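Side-chain contacts in response regulator aspartate phosphatase H (Bacillus subtilis, PDB 3Q15), which dephosphorylates the sporulation phosphotransferase Spo0F and also acts on the competence regulator ComA, helping to separate sporulation and competence in time: residues 16-21 and 32-37; 52-57 and 104-109; 59-64 and 86-91. All coordinates share one frame; numbering follows the deposited sequence.

Contact 1: residues 16-21 and 32-37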
loop_
_atom_site.group_PDB
_atom_site.type_symbol
_atom_site.label_atom_id
_atom_site.label_comp_id
_atom_site.label_asym_id
_atom_site.label_seq_id
_atom_site.Cartn_x
_atom_site.Cartn_y
_atom_site.Cartn_z
ATOM N N ILE A 16 -11.527 17.284 17.320
ATOM C CA ILE A 16 -12.942 16.972 17.127
ATOM C C ILE A 16 -13.227 15.518 17.519
ATOM O O ILE A 16 -14.260 15.215 18.117
ATOM C CB ILE A 16 -13.388 17.224 15.668
ATOM C CG1 ILE A 16 -13.319 18.716 15.341
ATOM C CG2 ILE A 16 -14.800 16.702 15.439
ATOM C CD1 ILE A 16 -13.797 19.069 13.950
ATOM N N ASN A 17 -12.299 14.627 17.180
ATOM C CA ASN A 17 -12.375 13.234 17.601
ATOM C C ASN A 17 -12.442 13.133 19.119
ATOM O O ASN A 17 -13.163 12.299 19.664
ATOM C CB ASN A 17 -11.152 12.456 17.108
ATOM C CG ASN A 17 -11.156 12.245 15.608
ATOM O OD1 ASN A 17 -12.037 12.736 14.897
ATOM N ND2 ASN A 17 -10.162 11.517 15.114
ATOM N N GLU A 18 -11.665 13.976 19.793
ATOM C CA GLU A 18 -11.640 13.987 21.245
ATOM C C GLU A 18 -12.951 14.556 21.759
ATOM O O GLU A 18 -13.514 14.066 22.738
ATOM C CB GLU A 18 -10.464 14.819 21.761
ATOM C CG GLU A 18 -10.380 14.878 23.273
ATOM C CD GLU A 18 -10.217 13.509 23.900
ATOM O OE1 GLU A 18 -10.647 13.332 25.059
ATOM O OE2 GLU A 18 -9.654 12.612 23.234
ATOM N N TRP A 19 -13.424 15.601 21.087
ATOM C CA TRP A 19 -14.723 16.195 21.374
ATOM C C TRP A 19 -15.806 15.112 21.311
ATOM O O TRP A 19 -16.641 14.998 22.211
ATOM C CB TRP A 19 -14.994 17.322 20.371
ATOM C CG TRP A 19 -16.335 17.977 20.486
ATOM C CD1 TRP A 19 -17.227 17.862 21.513
ATOM C CD2 TRP A 19 -16.943 18.846 19.524
ATOM N NE1 TRP A 19 -18.351 18.609 21.251
ATOM C CE2 TRP A 19 -18.200 19.224 20.031
ATOM C CE3 TRP A 19 -16.541 19.347 18.278
ATOM C CZ2 TRP A 19 -19.061 20.073 19.343
ATOM C CZ3 TRP A 19 -17.395 20.187 17.595
ATOM C CH2 TRP A 19 -18.641 20.545 18.129
ATOM N N TYR A 20 -15.764 14.308 20.252
ATOM C CA TYR A 20 -16.708 13.212 20.044
ATOM C C TYR A 20 -16.683 12.209 21.193
ATOM O O TYR A 20 -17.727 11.738 21.641
ATOM C CB TYR A 20 -16.374 12.483 18.742
ATOM C CG TYR A 20 -17.484 11.602 18.208
ATOM C CD1 TYR A 20 -18.809 11.824 18.567
ATOM C CD2 TYR A 20 -17.206 10.549 17.348
ATOM C CE1 TYR A 20 -19.827 11.022 18.077
ATOM C CE2 TYR A 20 -18.220 9.736 16.854
ATOM C CZ TYR A 20 -19.526 9.978 17.221
ATOM O OH TYR A 20 -20.533 9.179 16.735
ATOM N N LYS A 21 -15.482 11.867 21.649
ATOM C CA LYS A 21 -15.325 10.932 22.757
ATOM C C LYS A 21 -16.073 11.412 23.999
ATOM O O LYS A 21 -16.752 10.632 24.666
ATOM C CB LYS A 21 -13.845 10.720 23.079
ATOM C CG LYS A 21 -13.076 9.929 22.033
ATOM C CD LYS A 21 -11.618 9.774 22.435
ATOM C CE LYS A 21 -10.873 8.865 21.469
ATOM N NZ LYS A 21 -11.007 9.336 20.065
ATOM N N GLU A 32 -18.175 20.694 26.110
ATOM C CA GLU A 32 -18.288 22.133 25.900
ATOM C C GLU A 32 -16.914 22.788 25.761
ATOM O O GLU A 32 -16.706 23.637 24.893
ATOM C CB GLU A 32 -19.085 22.788 27.031
ATOM C CG GLU A 32 -20.560 22.411 27.056
ATOM C CD GLU A 32 -21.325 22.926 25.845
ATOM O OE1 GLU A 32 -20.754 23.708 25.056
ATOM O OE2 GLU A 32 -22.503 22.547 25.681
ATOM N N ILE A 33 -15.978 22.393 26.617
ATOM C CA ILE A 33 -14.614 22.901 26.540
ATOM C C ILE A 33 -14.011 22.627 25.164
ATOM O O ILE A 33 -13.554 23.541 24.477
ATOM C CB ILE A 33 -13.716 22.277 27.630
ATOM C CG1 ILE A 33 -14.217 22.670 29.021
ATOM C CG2 ILE A 33 -12.266 22.708 27.445
ATOM C CD1 ILE A 33 -13.425 22.057 30.157
ATOM N N LEU A 34 -14.021 21.361 24.762
ATOM C CA LEU A 34 -13.442 20.970 23.483
ATOM C C LEU A 34 -14.151 21.629 22.301
ATOM O O LEU A 34 -13.507 22.047 21.342
ATOM C CB LEU A 34 -13.426 19.448 23.344
ATOM C CG LEU A 34 -12.406 18.777 24.268
ATOM C CD1 LEU A 34 -12.612 17.272 24.326
ATOM C CD2 LEU A 34 -10.986 19.117 23.836
ATOM N N LYS A 35 -15.475 21.728 22.380
ATOM C CA LYS A 35 -16.249 22.407 21.348
ATOM C C LYS A 35 -15.802 23.860 21.213
ATOM O O LYS A 35 -15.673 24.380 20.103
ATOM C CB LYS A 35 -17.741 22.340 21.676
ATOM C CG LYS A 35 -18.649 23.077 20.698
ATOM C CD LYS A 35 -20.118 22.843 21.042
ATOM C CE LYS A 35 -21.052 23.439 19.999
ATOM N NZ LYS A 35 -21.005 24.926 19.980
ATOM N N ALA A 36 -15.561 24.511 22.348
ATOM C CA ALA A 36 -15.124 25.903 22.355
ATOM C C ALA A 36 -13.729 26.048 21.756
ATOM O O ALA A 36 -13.454 27.003 21.030
ATOM C CB ALA A 36 -15.162 26.475 23.775
ATOM N N GLU A 37 -12.850 25.101 22.065
ATOM C CA GLU A 37 -11.493 25.132 21.529
ATOM C C GLU A 37 -11.497 24.966 20.018
ATOM O O GLU A 37 -10.804 25.688 19.305
ATOM C CB GLU A 37 -10.627 24.046 22.171
ATOM C CG GLU A 37 -10.385 24.242 23.657
ATOM C CD GLU A 37 -9.426 23.219 24.228
ATOM O OE1 GLU A 37 -8.736 22.543 23.438
ATOM O OE2 GLU A 37 -9.366 23.089 25.468
#
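In the N-terminal three-helix bundle, W19 of helix 9-24 meets L34 and K35 of helix 28-41, which runs back against it as the second arm of a helical hairpin. The short axes of 16-21 and 32-37 lie 159° apart in direction and approach to 8.9 Å, a nearly antiparallel pair. The centre of the register is W19 opposite L34, whose CA atoms are 5.4 Å apart; here the two CB atoms meet at 4.0 Å. The K35 stem lies over part of one face of the W19 six-membered ring: its CB sits 3.9 Å from the centroid of that ring and 29° off the ring normal, a CH-pi contact displaced toward the rim. The methylenes continue along the same ring, with K35 CG only 3.3 Å from W19 CZ2. W19 has CG anti to its backbone N (chi1 176°), which lays the indole beside the lysine stem, both side chains pointing the same way. L34 sends CD1 to the E18 side chain, 3.4 Å from E18 CG, where the glutamate chain bends. No hydrogen bond links the two segments, and 256 Å² is buried between them. The polar ends of W19 and K35 have outside partners: W19 NE1 bonds to H62 ND1 on helix 49-67, and K35 NZ forms a salt bridge with E39. In these two residues the chemistry is therefore divided along the side chain. The indole face and the lysine stem do the packing between the helices, while the lysine charge is carried past the ring to a carboxylate on its own helix.

Contact 2: residues 52-57 and 104-109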
loop_
_atom_site.group_PDB
_atom_site.type_symbol
_atom_site.label_atom_id
_atom_site.label_comp_id
_atom_site.label_asym_id
_atom_site.label_seq_id
_atom_site.Cartn_x
_atom_site.Cartn_y
_atom_site.Cartn_z
ATOM N N LEU A 52 -14.789 21.314 8.011
ATOM C CA LEU A 52 -15.930 22.127 8.428
ATOM C C LEU A 52 -17.234 21.333 8.439
ATOM O O LEU A 52 -18.103 21.569 9.274
ATOM C CB LEU A 52 -16.082 23.353 7.528
ATOM C CG LEU A 52 -14.890 24.306 7.445
ATOM C CD1 LEU A 52 -15.231 25.495 6.560
ATOM C CD2 LEU A 52 -14.475 24.769 8.830
ATOM N N ILE A 53 -17.373 20.405 7.497
ATOM C CA ILE A 53 -18.532 19.523 7.463
ATOM C C ILE A 53 -18.524 18.617 8.683
ATOM O O ILE A 53 -19.542 18.447 9.347
ATOM C CB ILE A 53 -18.544 18.650 6.196
ATOM C CG1 ILE A 53 -18.724 19.518 4.950
ATOM C CG2 ILE A 53 -19.651 17.608 6.282
ATOM C CD1 ILE A 53 -18.823 18.719 3.677
ATOM N N TYR A 54 -17.361 18.041 8.976
ATOM C CA TYR A 54 -17.194 17.186 10.147
ATOM C C TYR A 54 -17.523 17.971 11.414
ATOM O O TYR A 54 -18.157 17.455 12.336
ATOM C CB TYR A 54 -15.761 16.647 10.196
ATOM C CG TYR A 54 -15.474 15.687 11.329
ATOM C CD1 TYR A 54 -16.478 14.906 11.888
ATOM C CD2 TYR A 54 -14.188 15.567 11.846
ATOM C CE1 TYR A 54 -16.206 14.029 12.926
ATOM C CE2 TYR A 54 -13.910 14.697 12.879
ATOM C CZ TYR A 54 -14.922 13.931 13.417
ATOM O OH TYR A 54 -14.641 13.064 14.453
ATOM N N TYR A 55 -17.099 19.231 11.446
ATOM C CA TYR A 55 -17.399 20.117 12.566
ATOM C C TYR A 55 -18.902 20.346 12.736
ATOM O O TYR A 55 -19.425 20.265 13.849
ATOM C CB TYR A 55 -16.679 21.459 12.400
ATOM C CG TYR A 55 -17.267 22.568 13.244
ATOM C CD1 TYR A 55 -16.929 22.704 14.584
ATOM C CD2 TYR A 55 -18.164 23.477 12.700
ATOM C CE1 TYR A 55 -17.471 23.717 15.358
ATOM C CE2 TYR A 55 -18.710 24.491 13.467
ATOM C CZ TYR A 55 -18.358 24.606 14.795
ATOM O OH TYR A 55 -18.901 25.614 15.557
ATOM N N SER A 56 -19.586 20.642 11.633
ATOM C CA SER A 56 -21.021 20.917 11.665
ATOM C C SER A 56 -21.837 19.690 12.060
ATOM O O SER A 56 -22.812 19.797 12.804
ATOM C CB SER A 56 -21.506 21.463 10.319
ATOM O OG SER A 56 -20.983 22.759 10.086
ATOM N N LEU A 57 -21.443 18.526 11.557
ATOM C CA LEU A 57 -22.084 17.286 11.963
ATOM C C LEU A 57 -21.872 17.042 13.459
ATOM O O LEU A 57 -22.791 16.625 14.168
ATOM C CB LEU A 57 -21.547 16.110 11.146
ATOM C CG LEU A 57 -21.808 16.137 9.637
ATOM C CD1 LEU A 57 -21.105 14.969 8.954
ATOM C CD2 LEU A 57 -23.306 16.125 9.335
ATOM N N LEU A 104 -11.942 8.576 11.676
ATOM C CA LEU A 104 -10.888 7.689 11.201
ATOM C C LEU A 104 -10.069 8.341 10.091
ATOM O O LEU A 104 -8.847 8.193 10.031
ATOM C CB LEU A 104 -11.493 6.379 10.691
ATOM C CG LEU A 104 -12.164 5.473 11.725
ATOM C CD1 LEU A 104 -13.018 4.415 11.043
ATOM C CD2 LEU A 104 -11.116 4.831 12.633
ATOM N N PHE A 105 -10.751 9.059 9.206
ATOM C CA PHE A 105 -10.090 9.704 8.083
ATOM C C PHE A 105 -9.110 10.760 8.568
ATOM O O PHE A 105 -7.926 10.715 8.242
ATOM C CB PHE A 105 -11.106 10.332 7.125
ATOM C CG PHE A 105 -10.471 11.115 6.007
ATOM C CD1 PHE A 105 -10.080 10.484 4.834
ATOM C CD2 PHE A 105 -10.248 12.478 6.137
ATOM C CE1 PHE A 105 -9.486 11.200 3.802
ATOM C CE2 PHE A 105 -9.653 13.203 5.112
ATOM C CZ PHE A 105 -9.271 12.562 3.942
ATOM N N PHE A 106 -9.606 11.709 9.353
ATOM C CA PHE A 106 -8.758 12.780 9.857
ATOM C C PHE A 106 -7.680 12.288 10.816
ATOM O O PHE A 106 -6.633 12.915 10.943
ATOM C CB PHE A 106 -9.597 13.874 10.505
ATOM C CG PHE A 106 -10.295 14.744 9.513
ATOM C CD1 PHE A 106 -9.576 15.637 8.738
ATOM C CD2 PHE A 106 -11.664 14.657 9.336
ATOM C CE1 PHE A 106 -10.213 16.438 7.805
ATOM C CE2 PHE A 106 -12.306 15.456 8.408
ATOM C CZ PHE A 106 -11.580 16.347 7.642
ATOM N N ARG A 107 -7.937 11.172 11.488
ATOM C CA ARG A 107 -6.925 10.574 12.345
ATOM C C ARG A 107 -5.805 9.999 11.490
ATOM O O ARG A 107 -4.630 10.093 11.845
ATOM C CB ARG A 107 -7.529 9.489 13.242
ATOM C CG ARG A 107 -6.501 8.747 14.079
ATOM C CD ARG A 107 -5.704 9.701 14.955
ATOM N NE ARG A 107 -4.643 9.018 15.690
ATOM C CZ ARG A 107 -4.779 8.520 16.915
ATOM N NH1 ARG A 107 -5.936 8.623 17.554
ATOM N NH2 ARG A 107 -3.754 7.917 17.503
ATOM N N GLY A 108 -6.176 9.408 10.361
ATOM C CA GLY A 108 -5.207 8.897 9.410
ATOM C C GLY A 108 -4.358 10.010 8.826
ATOM O O GLY A 108 -3.141 9.876 8.701
ATOM N N MET A 109 -5.002 11.117 8.474
ATOM C CA MET A 109 -4.281 12.265 7.942
ATOM C C MET A 109 -3.372 12.890 9.003
ATOM O O MET A 109 -2.278 13.356 8.694
ATOM C CB MET A 109 -5.252 13.306 7.379
ATOM C CG MET A 109 -5.945 12.881 6.085
ATOM S SD MET A 109 -4.777 12.471 4.769
ATOM C CE MET A 109 -5.893 12.056 3.431
#
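Y54 turns its ring alongside that of F106, yet the overlap is marginal. The planes are within 4° of each other, but the centroids stand 5.8 Å apart, so the rings have slid past one another rather than stacked. Y54 CD2 lies against the CD2-CE2 side of F106, 3.7 Å from F106 CD2 and 3.9 Å from F106 CE2. The stem of the tyrosine joins in, its CB being 4.1 Å from F106 CE2. The two side chains reach across from opposite sides, as the 9.5 Å between the CA atoms of Y54 and F106 requires. On the tyrosine side, CG lies anti to the residue's own nitrogen (chi1 -177°), which swings the ring out into that gap. One face of the F106 ring is also met by its sequence neighbour, F105 CD2 lying 4.0 Å above the centre of the plane. The phenol oxygen takes no part in this apolar touch; Y54 OH bonds instead to N17 OD1. Only 90 Å² is buried between the segments, although both residues are buried in the protein. Around them, Y54 also packs on I16 of helix 9-24 and on Y102 and S103 of helix 93-113. The contact thus joins the third helix of the N-terminal bundle to a helix that enters the first predicted TPR repeat, while L52 and Y55 on helix 49-67 also pack on a chain of another protein.

Contact 3: residues 59-64 and 86-91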
loop_
_atom_site.group_PDB
_atom_site.type_symbol
_atom_site.label_atom_id
_atom_site.label_comp_id
_atom_site.label_asym_id
_atom_site.label_seq_id
_atom_site.Cartn_x
_atom_site.Cartn_y
_atom_site.Cartn_z
ATOM N N CYS A 59 -21.383 19.327 15.713
ATOM C CA CYS A 59 -22.240 20.300 16.384
ATOM C C CYS A 59 -23.651 19.743 16.560
ATOM O O CYS A 59 -24.298 19.971 17.583
ATOM C CB CYS A 59 -22.295 21.617 15.603
ATOM S SG CYS A 59 -20.825 22.660 15.763
ATOM N N PHE A 60 -24.117 19.012 15.553
ATOM C CA PHE A 60 -25.454 18.434 15.574
ATOM C C PHE A 60 -25.499 17.270 16.558
ATOM O O PHE A 60 -26.436 17.140 17.348
ATOM C CB PHE A 60 -25.851 17.970 14.168
ATOM C CG PHE A 60 -27.257 17.438 14.069
ATOM C CD1 PHE A 60 -28.340 18.303 14.055
ATOM C CD2 PHE A 60 -27.492 16.076 13.966
ATOM C CE1 PHE A 60 -29.634 17.817 13.959
ATOM C CE2 PHE A 60 -28.784 15.584 13.869
ATOM C CZ PHE A 60 -29.856 16.455 13.864
ATOM N N ARG A 61 -24.473 16.429 16.506
ATOM C CA ARG A 61 -24.360 15.300 17.416
ATOM C C ARG A 61 -24.271 15.801 18.854
ATOM O O ARG A 61 -24.864 15.218 19.761
ATOM C CB ARG A 61 -23.135 14.455 17.059
ATOM C CG ARG A 61 -22.956 13.222 17.918
ATOM C CD ARG A 61 -24.203 12.349 17.917
ATOM N NE ARG A 61 -24.005 11.145 18.721
ATOM C CZ ARG A 61 -24.193 11.092 20.034
ATOM N NH1 ARG A 61 -24.592 12.173 20.689
ATOM N NH2 ARG A 61 -23.986 9.962 20.694
ATOM N N HIS A 62 -23.536 16.891 19.052
ATOM C CA HIS A 62 -23.407 17.509 20.367
ATOM C C HIS A 62 -24.759 17.990 20.888
ATOM O O HIS A 62 -25.051 17.879 22.079
ATOM C CB HIS A 62 -22.419 18.677 20.316
ATOM C CG HIS A 62 -22.278 19.408 21.615
ATOM N ND1 HIS A 62 -21.289 19.118 22.531
ATOM C CD2 HIS A 62 -23.002 20.420 22.153
ATOM C CE1 HIS A 62 -21.409 19.920 23.575
ATOM N NE2 HIS A 62 -22.441 20.718 23.371
ATOM N N GLN A 63 -25.580 18.528 19.991
ATOM C CA GLN A 63 -26.901 19.019 20.371
ATOM C C GLN A 63 -27.836 17.859 20.718
ATOM O O GLN A 63 -28.654 17.960 21.631
ATOM C CB GLN A 63 -27.504 19.878 19.257
ATOM C CG GLN A 63 -28.825 20.541 19.633
ATOM C CD GLN A 63 -28.688 21.489 20.813
ATOM O OE1 GLN A 63 -27.707 22.227 20.919
ATOM N NE2 GLN A 63 -29.669 21.469 21.711
ATOM N N LEU A 64 -27.709 16.759 19.986
ATOM C CA LEU A 64 -28.470 15.555 20.295
ATOM C C LEU A 64 -28.192 15.098 21.720
ATOM O O LEU A 64 -29.099 14.670 22.428
ATOM C CB LEU A 64 -28.135 14.432 19.310
ATOM C CG LEU A 64 -28.773 14.525 17.923
ATOM C CD1 LEU A 64 -28.314 13.379 17.037
ATOM C CD2 LEU A 64 -30.292 14.541 18.034
ATOM N N GLU A 86 -27.284 3.892 22.695
ATOM C CA GLU A 86 -28.041 3.151 21.693
ATOM C C GLU A 86 -29.307 3.914 21.305
ATOM O O GLU A 86 -29.784 3.823 20.172
ATOM C CB GLU A 86 -28.390 1.753 22.214
ATOM C CG GLU A 86 -29.090 0.853 21.209
ATOM C CD GLU A 86 -30.575 1.133 21.108
ATOM O OE1 GLU A 86 -31.140 1.693 22.071
ATOM O OE2 GLU A 86 -31.177 0.796 20.066
ATOM N N THR A 87 -29.841 4.672 22.257
ATOM C CA THR A 87 -31.052 5.454 22.041
ATOM C C THR A 87 -30.807 6.568 21.028
ATOM O O THR A 87 -31.655 6.862 20.190
ATOM C CB THR A 87 -31.566 6.059 23.367
ATOM O OG1 THR A 87 -31.861 5.003 24.291
ATOM C CG2 THR A 87 -32.824 6.882 23.137
ATOM N N ILE A 88 -29.636 7.183 21.109
ATOM C CA ILE A 88 -29.294 8.288 20.223
ATOM C C ILE A 88 -28.804 7.813 18.856
ATOM O O ILE A 88 -29.167 8.387 17.833
ATOM C CB ILE A 88 -28.232 9.201 20.864
ATOM C CG1 ILE A 88 -28.801 9.867 22.118
ATOM C CG2 ILE A 88 -27.753 10.253 19.875
ATOM C CD1 ILE A 88 -27.834 10.809 22.806
ATOM N N GLU A 89 -27.985 6.767 18.842
ATOM C CA GLU A 89 -27.331 6.318 17.611
ATOM C C GLU A 89 -28.253 5.578 16.639
ATOM O O GLU A 89 -28.210 5.812 15.431
ATOM C CB GLU A 89 -26.121 5.443 17.941
ATOM C CG GLU A 89 -25.012 6.173 18.658
ATOM C CD GLU A 89 -23.808 5.291 18.912
ATOM O OE1 GLU A 89 -22.790 5.820 19.394
ATOM O OE2 GLU A 89 -23.882 4.074 18.629
ATOM N N THR A 90 -29.076 4.680 17.169
ATOM C CA THR A 90 -29.952 3.860 16.337
ATOM C C THR A 90 -30.774 4.674 15.333
ATOM O O THR A 90 -30.777 4.363 14.144
ATOM C CB THR A 90 -30.875 2.971 17.189
ATOM O OG1 THR A 90 -30.076 2.087 17.985
ATOM C CG2 THR A 90 -31.799 2.149 16.301
ATOM N N PRO A 91 -31.467 5.723 15.805
ATOM C CA PRO A 91 -32.246 6.562 14.888
ATOM C C PRO A 91 -31.358 7.432 14.001
ATOM O O PRO A 91 -31.851 8.049 13.054
ATOM C CB PRO A 91 -33.061 7.455 15.833
ATOM C CG PRO A 91 -32.988 6.795 17.166
ATOM C CD PRO A 91 -31.661 6.125 17.207
HETATM O O HOH W 1 -22.695 8.326 19.106
#
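Van der Waals packing sets I88 on the flat face of the R61 head and on L64. CG2 of I88 sits over the centre of one face of the R61 guanidinium, 3.6 Å above its plane, a methyl on a flat cation. The same CG2 lies 4.2 Å from L64 CB, while I88 CD1 comes within 4.1 Å of the backbone oxygen of L64. A bend at chi2 (54°) in the arginine chain helps bring its head beneath that methyl. The polar part passes through water. R61 NH2 and E89 OE1 are 4.5 Å apart, beyond a salt bridge, but a water in the guanidinium plane accepts from R61 NH2 at 2.6 Å and donates to E89 OE1 at 2.5 Å, the latter short enough to leave the exact water position in doubt. The same E89 oxygen forms a salt bridge with R24 of helix 9-24. With an alanine here in place of R61, the I88 methyl would probably lose the flat group it rests on, and the water its arginine donor, so that the bridge to E89 would be broken. With 180 Å² buried between the segments, the arrangement is one of helix-to-helix packing, in which helix 81-89 closes against the last helix of the N-terminal bundle, consistent with a connecting helix leading toward the TPR domain.

Helix 49-67 supplies one segment to contact 2 and another to contact 3; their centres are about 17 Å apart, and the centre of contact 1 is about 12 Å and 15 Å from those of contacts 2 and 3. Along the chain, contact 1 closes first, and contact 3 is then nested within the loop that contact 2 closes. Contact 1 is joined to the others mainly through helix 49-67, where W19 packs on Y55 and E32 OE2 probably bonds to H62 NE2, and by N17 also to helix 93-113. All three lie on the same side of the chain's centre. Together they tie the two-helix hairpin, the third bundle helix, helix 81-89 and helix 93-113 into a continuous packed unit.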